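Local coordinates for uncharacterized protein (Candida albicans, PDB 5K04), which probably serves as the non-catalytic auxiliary subunit MDM20 of the NatB complex, which acetylates protein N termini, at residues N453-V463 against I518-Y527; T663-K674 against C742-L750. One frame throughout, in Å; residues are numbered along the deposited sequence.

Contact 1: N453-V463 against I518-Y527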
# COMPACT_ATOMS: atom_id res chain seq x y z
N ASN A 453 -15.21 -0.77 17.03
CA ASN A 453 -15.60 -0.20 18.31
C ASN A 453 -14.38 0.20 19.14
O ASN A 453 -13.32 -0.44 19.06
CB ASN A 453 -16.45 -1.21 19.09
CG ASN A 453 -15.77 -2.57 19.22
OD1 ASN A 453 -15.34 -3.17 18.23
ND2 ASN A 453 -15.65 -3.05 20.46
N PRO A 454 -14.52 1.25 19.98
CA PRO A 454 -13.39 1.77 20.78
C PRO A 454 -13.13 0.93 22.03
O PRO A 454 -13.29 1.38 23.16
CB PRO A 454 -13.84 3.19 21.10
CG PRO A 454 -15.32 3.09 21.19
CD PRO A 454 -15.75 2.06 20.18
N SER A 455 -12.71 -0.31 21.82
CA SER A 455 -12.31 -1.17 22.93
C SER A 455 -10.80 -1.07 23.15
O SER A 455 -10.05 -0.58 22.30
CB SER A 455 -12.73 -2.61 22.67
OG SER A 455 -11.99 -3.18 21.60
N LYS A 456 -10.36 -1.56 24.32
CA LYS A 456 -8.94 -1.58 24.66
C LYS A 456 -8.17 -2.59 23.81
O LYS A 456 -7.04 -2.32 23.37
CB LYS A 456 -8.79 -1.89 26.15
CG LYS A 456 -7.39 -2.27 26.60
CD LYS A 456 -6.42 -1.10 26.52
CE LYS A 456 -5.05 -1.50 27.04
NZ LYS A 456 -4.13 -0.33 27.13
N ILE A 457 -8.78 -3.75 23.55
CA ILE A 457 -8.16 -4.74 22.67
C ILE A 457 -7.97 -4.17 21.26
O ILE A 457 -6.93 -4.37 20.64
CB ILE A 457 -8.99 -6.04 22.65
CG1 ILE A 457 -8.92 -6.69 24.03
CG2 ILE A 457 -8.46 -7.00 21.60
CD1 ILE A 457 -9.77 -7.91 24.16
N ASN A 458 -8.98 -3.45 20.76
CA ASN A 458 -8.84 -2.83 19.45
C ASN A 458 -7.78 -1.73 19.47
O ASN A 458 -7.00 -1.58 18.52
CB ASN A 458 -10.19 -2.28 18.99
CG ASN A 458 -11.23 -3.39 18.72
OD1 ASN A 458 -10.96 -4.60 18.88
ND2 ASN A 458 -12.44 -2.98 18.32
N LEU A 459 -7.74 -0.94 20.56
CA LEU A 459 -6.70 0.08 20.71
C LEU A 459 -5.31 -0.52 20.60
O LEU A 459 -4.46 -0.03 19.85
CB LEU A 459 -6.88 0.80 22.04
CG LEU A 459 -5.71 1.70 22.48
CD1 LEU A 459 -5.47 2.82 21.48
CD2 LEU A 459 -5.95 2.26 23.89
N ASP A 460 -5.06 -1.61 21.34
CA ASP A 460 -3.76 -2.27 21.28
C ASP A 460 -3.48 -2.82 19.88
O ASP A 460 -2.32 -2.83 19.44
CB ASP A 460 -3.69 -3.37 22.33
CG ASP A 460 -3.73 -2.83 23.76
OD1 ASP A 460 -3.15 -1.75 24.01
OD2 ASP A 460 -4.34 -3.49 24.64
N ALA A 461 -4.51 -3.26 19.18
CA ALA A 461 -4.32 -3.69 17.80
C ALA A 461 -3.93 -2.52 16.89
O ALA A 461 -3.06 -2.66 16.03
CB ALA A 461 -5.59 -4.38 17.28
N TRP A 462 -4.57 -1.36 17.10
CA TRP A 462 -4.22 -0.18 16.31
C TRP A 462 -2.78 0.27 16.57
O TRP A 462 -2.07 0.67 15.64
CB TRP A 462 -5.18 0.96 16.61
CG TRP A 462 -6.48 0.81 15.90
CD1 TRP A 462 -7.69 0.49 16.45
CD2 TRP A 462 -6.70 0.96 14.50
NE1 TRP A 462 -8.66 0.44 15.47
CE2 TRP A 462 -8.08 0.72 14.26
CE3 TRP A 462 -5.88 1.27 13.42
CZ2 TRP A 462 -8.64 0.80 13.00
CZ3 TRP A 462 -6.45 1.34 12.14
CH2 TRP A 462 -7.81 1.11 11.95
N VAL A 463 -2.35 0.25 17.83
CA VAL A 463 -0.97 0.59 18.15
C VAL A 463 -0.03 -0.37 17.43
O VAL A 463 1.04 0.02 16.93
CB VAL A 463 -0.75 0.56 19.68
CG1 VAL A 463 0.72 0.66 20.03
CG2 VAL A 463 -1.54 1.67 20.35
N ILE A 518 -9.95 6.37 20.49
CA ILE A 518 -10.17 5.31 21.47
C ILE A 518 -9.46 5.63 22.78
O ILE A 518 -10.02 5.44 23.87
CB ILE A 518 -9.73 3.96 20.86
CG1 ILE A 518 -10.45 3.74 19.52
CG2 ILE A 518 -9.98 2.77 21.81
CD1 ILE A 518 -9.96 2.52 18.78
N SER A 519 -8.24 6.16 22.69
CA SER A 519 -7.53 6.59 23.90
C SER A 519 -8.35 7.58 24.72
O SER A 519 -8.40 7.47 25.95
CB SER A 519 -6.18 7.21 23.53
OG SER A 519 -5.22 6.21 23.27
N THR A 520 -9.00 8.57 24.07
CA THR A 520 -9.73 9.57 24.86
C THR A 520 -11.08 9.04 25.33
O THR A 520 -11.55 9.44 26.40
CB THR A 520 -9.92 10.88 24.08
OG1 THR A 520 -10.97 10.73 23.11
CG2 THR A 520 -8.65 11.30 23.37
N ILE A 521 -11.70 8.14 24.57
CA ILE A 521 -12.97 7.55 24.99
C ILE A 521 -12.76 6.67 26.21
O ILE A 521 -13.43 6.84 27.24
CB ILE A 521 -13.60 6.77 23.83
CG1 ILE A 521 -14.17 7.75 22.81
CG2 ILE A 521 -14.64 5.82 24.34
CD1 ILE A 521 -14.55 7.09 21.52
N LEU A 522 -11.86 5.70 26.11
CA LEU A 522 -11.31 5.08 27.30
C LEU A 522 -10.48 6.13 28.04
O LEU A 522 -10.28 7.24 27.57
CB LEU A 522 -10.46 3.86 26.92
CG LEU A 522 -11.03 2.92 25.83
CD1 LEU A 522 -10.03 1.83 25.45
CD2 LEU A 522 -12.38 2.31 26.23
N GLY A 523 -10.01 5.80 29.23
CA GLY A 523 -9.28 6.83 29.94
C GLY A 523 -7.77 6.69 29.85
O GLY A 523 -7.05 7.16 30.73
N THR A 524 -7.28 6.07 28.77
CA THR A 524 -5.91 5.56 28.70
C THR A 524 -4.98 6.62 28.15
O THR A 524 -4.83 6.76 26.93
CB THR A 524 -5.88 4.29 27.86
OG1 THR A 524 -6.02 4.65 26.48
CG2 THR A 524 -7.03 3.38 28.24
N ASP A 525 -4.33 7.36 29.04
CA ASP A 525 -3.41 8.42 28.66
C ASP A 525 -2.01 7.91 28.36
O ASP A 525 -1.15 8.70 27.94
CB ASP A 525 -3.33 9.49 29.77
CG ASP A 525 -4.59 10.34 29.86
OD1 ASP A 525 -5.58 10.06 29.15
OD2 ASP A 525 -4.59 11.31 30.66
N GLY A 526 -1.76 6.60 28.55
CA GLY A 526 -0.44 6.06 28.24
C GLY A 526 -0.04 6.30 26.80
O GLY A 526 1.08 6.74 26.51
N TYR A 527 -0.97 6.05 25.88
CA TYR A 527 -0.68 6.21 24.46
C TYR A 527 -0.82 7.65 23.99
O TYR A 527 -0.14 8.07 23.05
CB TYR A 527 -1.60 5.32 23.63
CG TYR A 527 -1.42 3.83 23.85
CD1 TYR A 527 -0.15 3.24 23.85
CD2 TYR A 527 -2.53 3.01 24.05
CE1 TYR A 527 0.00 1.87 24.05
CE2 TYR A 527 -2.39 1.65 24.25
CZ TYR A 527 -1.13 1.08 24.25
OH TYR A 527 -1.02 -0.28 24.44
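Pro-454 and Ile-518 bring the two backbones to within 4.8 Å of each other, CA to CA, and from there the chains diverge to 8.5 Å between the CA atoms of Val-463 and Tyr-527. Segment 453-463 makes an inverse gamma turn centred on Pro-454 and enters a helix at Lys-456; 518-527 leaves its helix at Leu-522 and turns through a short connection toward Tyr-527. Ser-455 is the N-cap of the new helix, its OG accepting from the backbone N of Asn-458 at 3.1 Å, while Asn-458 ND2 reaches back to a lone pair of Asn-453 O and so ties the gamma turn to the first turn of the helix. Against this corner Ile-518 lies with each branch engaged: CG1 meets the proline CB, CG2 touches Leu-459 CB at 3.7 Å, and CD1 reaches Trp-462 CD1. Leu-522 packs CD1 near the backbone N of Lys-456. The start of helix 456-485 thus packs on the end of helix 506-521 and the start of helix 525-537, with helix 489-503 between them in sequence; this all-helical build is consistent with the family's membership of the TPR clan. Further along, Tyr-527 is a knob set among Lys-456, Leu-459, Asp-460 and Val-463. One face of its ring receives Val-463 CG2, 3.8 Å from the centroid and only 3° off the normal, a CH-pi contact; Leu-459 CD2 comes in at the edge, in the ring plane, 3.5 Å from CD2 of the tyrosine. Thr-524 OG1, also against Leu-459 CD2, is buried without a hydrogen-bond partner in the model. CG anti to the carbonyl carbon (chi1 -64°) turns the tyrosine ring toward 453-463, where its OH donates to Asp-460 OD1 over 2.6 Å, nearly along the C-O axis of the carboxylate, whose plane stands 79° from the ring. That same oxygen forms a salt bridge with Lys-456 NZ at 3.6 Å.

Contact 2: T663-K674 against C742-L750; sequences TQNLTNLVEFIK and CVVALLNSL
Apolar contacts dominate between Leu-746, Leu-750 and the helix 663-674, with no hydrogen bond crossing the interface. The last helix, 729-747, and the chain end pack lengthwise on helix 661-682, a near-parallel pair with axes 22° apart and 10.0 Å at closest approach. Leu-750 presents CD2 to Val-670 CG2 and to Ile-673 CD1, both at 3.5 Å, and the same methyl meets Leu-669 CD2 at 3.9 Å; its other methyl, CD1, faces Leu-666 CD1. Leu-746 CD1 comes 3.3 Å from Thr-667 OG1 and also lies against Thr-663 CB and Leu-666 CB. Val-743 CG2 meets Thr-663 CG2 at 3.6 Å, the side chains crossing at about a right angle.

Among polar groups, Thr-667 OG1 bonds to Thr-663 O, doubtfully short as modelled. Thr-663 OG1 is hydrogen-bonded to Asn-423 and Asn-425, while CG2 and CB face the interface. Ser-749 OG donates to Ala-745 O at 3.0 Å, and its CB packs on Val-670 CG1. A type I turn from Leu-747 to Leu-750 brings the CA of Leu-750 to 5.5 Å from that of Val-670.

Around this pair, helix 698-703 touches Leu-669, Ile-673 and Leu-747, helix 506-521 packs on Thr-667 and Val-670, and helix 608-625 covers Asn-668 and Phe-672.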
# COMPACT_ATOMS: atom_id res chain seq x y z
N THR A 663 -23.63 4.45 15.48
CA THR A 663 -22.50 4.32 16.40
C THR A 663 -21.30 5.13 15.94
O THR A 663 -20.49 5.56 16.78
CB THR A 663 -22.14 2.85 16.59
OG1 THR A 663 -22.02 2.18 15.32
CG2 THR A 663 -23.21 2.16 17.44
N GLN A 664 -21.17 5.39 14.64
CA GLN A 664 -20.13 6.31 14.18
C GLN A 664 -20.32 7.71 14.76
O GLN A 664 -19.39 8.30 15.33
CB GLN A 664 -20.12 6.38 12.65
CG GLN A 664 -19.53 5.20 11.94
CD GLN A 664 -19.40 5.49 10.45
OE1 GLN A 664 -20.38 5.46 9.70
NE2 GLN A 664 -18.18 5.81 10.01
N ASN A 665 -21.52 8.29 14.58
CA ASN A 665 -21.80 9.63 15.09
C ASN A 665 -21.75 9.65 16.62
O ASN A 665 -21.24 10.61 17.21
CB ASN A 665 -23.17 10.11 14.61
CG ASN A 665 -23.25 10.26 13.12
OD1 ASN A 665 -22.24 10.46 12.42
ND2 ASN A 665 -24.48 10.18 12.60
N LEU A 666 -22.31 8.62 17.26
CA LEU A 666 -22.35 8.58 18.71
C LEU A 666 -20.94 8.49 19.28
O LEU A 666 -20.63 9.14 20.29
CB LEU A 666 -23.21 7.39 19.15
CG LEU A 666 -23.90 7.39 20.50
CD1 LEU A 666 -24.54 8.74 20.79
CD2 LEU A 666 -24.95 6.29 20.52
N THR A 667 -20.06 7.72 18.62
CA THR A 667 -18.66 7.64 19.02
C THR A 667 -18.01 9.01 18.91
O THR A 667 -17.22 9.40 19.78
CB THR A 667 -17.92 6.61 18.15
OG1 THR A 667 -18.52 5.31 18.29
CG2 THR A 667 -16.48 6.49 18.53
N ASN A 668 -18.36 9.78 17.88
CA ASN A 668 -17.77 11.10 17.72
C ASN A 668 -18.34 12.08 18.73
O ASN A 668 -17.61 12.95 19.23
CB ASN A 668 -18.01 11.61 16.30
CG ASN A 668 -17.02 11.01 15.30
OD1 ASN A 668 -15.91 10.62 15.66
ND2 ASN A 668 -17.44 10.95 14.04
N LEU A 669 -19.63 11.95 19.05
CA LEU A 669 -20.20 12.74 20.14
C LEU A 669 -19.51 12.44 21.46
O LEU A 669 -19.21 13.37 22.23
CB LEU A 669 -21.70 12.48 20.26
CG LEU A 669 -22.34 13.33 21.38
CD1 LEU A 669 -22.16 14.83 21.08
CD2 LEU A 669 -23.80 13.01 21.60
N VAL A 670 -19.26 11.16 21.76
CA VAL A 670 -18.62 10.81 23.04
C VAL A 670 -17.24 11.44 23.12
O VAL A 670 -16.86 12.01 24.15
CB VAL A 670 -18.54 9.28 23.22
CG1 VAL A 670 -17.66 8.93 24.40
CG2 VAL A 670 -19.90 8.68 23.45
N GLU A 671 -16.47 11.33 22.02
CA GLU A 671 -15.13 11.90 21.97
C GLU A 671 -15.17 13.41 22.14
O GLU A 671 -14.35 13.99 22.87
CB GLU A 671 -14.47 11.51 20.64
CG GLU A 671 -13.12 12.16 20.34
CD GLU A 671 -12.60 11.83 18.93
OE1 GLU A 671 -13.40 11.81 17.97
OE2 GLU A 671 -11.38 11.59 18.79
N PHE A 672 -16.14 14.06 21.50
CA PHE A 672 -16.29 15.51 21.62
C PHE A 672 -16.55 15.92 23.06
O PHE A 672 -16.04 16.94 23.53
CB PHE A 672 -17.41 15.99 20.70
CG PHE A 672 -17.81 17.43 20.93
CD1 PHE A 672 -18.79 17.76 21.87
CD2 PHE A 672 -17.21 18.45 20.21
CE1 PHE A 672 -19.16 19.07 22.08
CE2 PHE A 672 -17.57 19.78 20.42
CZ PHE A 672 -18.55 20.09 21.36
N ILE A 673 -17.36 15.14 23.79
CA ILE A 673 -17.66 15.48 25.18
C ILE A 673 -16.44 15.25 26.05
O ILE A 673 -16.18 16.02 26.99
CB ILE A 673 -18.87 14.67 25.66
CG1 ILE A 673 -20.11 15.07 24.87
CG2 ILE A 673 -19.11 14.90 27.15
CD1 ILE A 673 -21.23 14.11 25.04
N LYS A 674 -15.67 14.19 25.77
CA LYS A 674 -14.42 13.99 26.50
C LYS A 674 -13.49 15.18 26.32
O LYS A 674 -12.82 15.61 27.27
CB LYS A 674 -13.74 12.70 26.04
CG LYS A 674 -14.51 11.41 26.28
CD LYS A 674 -14.70 11.13 27.75
CE LYS A 674 -15.36 9.77 27.95
NZ LYS A 674 -15.53 9.47 29.41
N CYS A 742 -22.02 -2.86 21.70
CA CYS A 742 -21.30 -1.71 21.16
C CYS A 742 -22.03 -0.41 21.47
O CYS A 742 -21.41 0.59 21.84
CB CYS A 742 -21.05 -1.90 19.65
SG CYS A 742 -20.00 -3.27 19.20
N VAL A 743 -23.37 -0.41 21.40
CA VAL A 743 -24.13 0.82 21.66
C VAL A 743 -24.12 1.18 23.14
O VAL A 743 -24.00 2.35 23.50
CB VAL A 743 -25.57 0.67 21.13
CG1 VAL A 743 -26.44 1.81 21.65
CG2 VAL A 743 -25.59 0.66 19.62
N VAL A 744 -24.27 0.18 24.03
CA VAL A 744 -24.32 0.44 25.47
C VAL A 744 -22.98 0.96 25.98
O VAL A 744 -22.93 1.84 26.85
CB VAL A 744 -24.78 -0.83 26.22
CG1 VAL A 744 -24.48 -0.73 27.73
CG2 VAL A 744 -26.26 -1.07 25.98
N ALA A 745 -21.88 0.42 25.45
CA ALA A 745 -20.56 0.94 25.80
C ALA A 745 -20.46 2.43 25.51
O ALA A 745 -19.88 3.19 26.30
CB ALA A 745 -19.49 0.15 25.04
N LEU A 746 -21.03 2.88 24.38
CA LEU A 746 -20.99 4.29 24.01
C LEU A 746 -21.88 5.13 24.92
O LEU A 746 -21.46 6.18 25.40
CB LEU A 746 -21.40 4.45 22.54
CG LEU A 746 -20.46 3.79 21.52
CD1 LEU A 746 -20.91 3.98 20.08
CD2 LEU A 746 -19.01 4.30 21.70
N LEU A 747 -23.11 4.66 25.17
CA LEU A 747 -24.06 5.39 26.02
C LEU A 747 -23.52 5.59 27.43
O LEU A 747 -23.68 6.67 28.01
CB LEU A 747 -25.37 4.62 26.07
CG LEU A 747 -26.16 4.57 24.77
CD1 LEU A 747 -27.28 3.57 24.89
CD2 LEU A 747 -26.73 5.94 24.47
N ASN A 748 -22.90 4.56 28.01
CA ASN A 748 -22.27 4.67 29.32
C ASN A 748 -21.03 5.55 29.30
O ASN A 748 -20.54 5.93 30.36
CB ASN A 748 -21.90 3.28 29.83
CG ASN A 748 -23.11 2.39 30.06
OD1 ASN A 748 -24.25 2.85 30.13
ND2 ASN A 748 -22.86 1.09 30.18
N SER A 749 -20.51 5.87 28.12
CA SER A 749 -19.35 6.74 28.00
C SER A 749 -19.74 8.20 27.83
O SER A 749 -18.88 9.07 27.96
CB SER A 749 -18.49 6.28 26.82
OG SER A 749 -17.72 5.14 27.17
N LEU A 750 -21.01 8.48 27.51
CA LEU A 750 -21.55 9.83 27.58
C LEU A 750 -21.75 10.18 29.06
O LEU A 750 -21.59 11.34 29.45
CB LEU A 750 -22.87 9.95 26.81
CG LEU A 750 -22.96 9.69 25.31
CD1 LEU A 750 -24.40 9.40 24.89
CD2 LEU A 750 -22.46 10.87 24.54

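From the N terminus, contact 1 closes first: 453-463 and 518-527 bracket 54 residues, 49 of them helical, joining the start of helix 456-485 to the end of helix 506-521 and the beginning of helix 525-537. Contact 2 opens later and closes a loop of 67 residues between helix 661-682 and the chain's C-terminal end. The two are in series, neither nested nor crossing, yet their centres lie about 14 Å apart. They meet where Ile-521 CD1 packs 3.6 Å from Thr-667 CG2 and where Lys-674 runs past the backbone oxygens of Thr-520 and Ile-521, so helix 661-682 bridges the two.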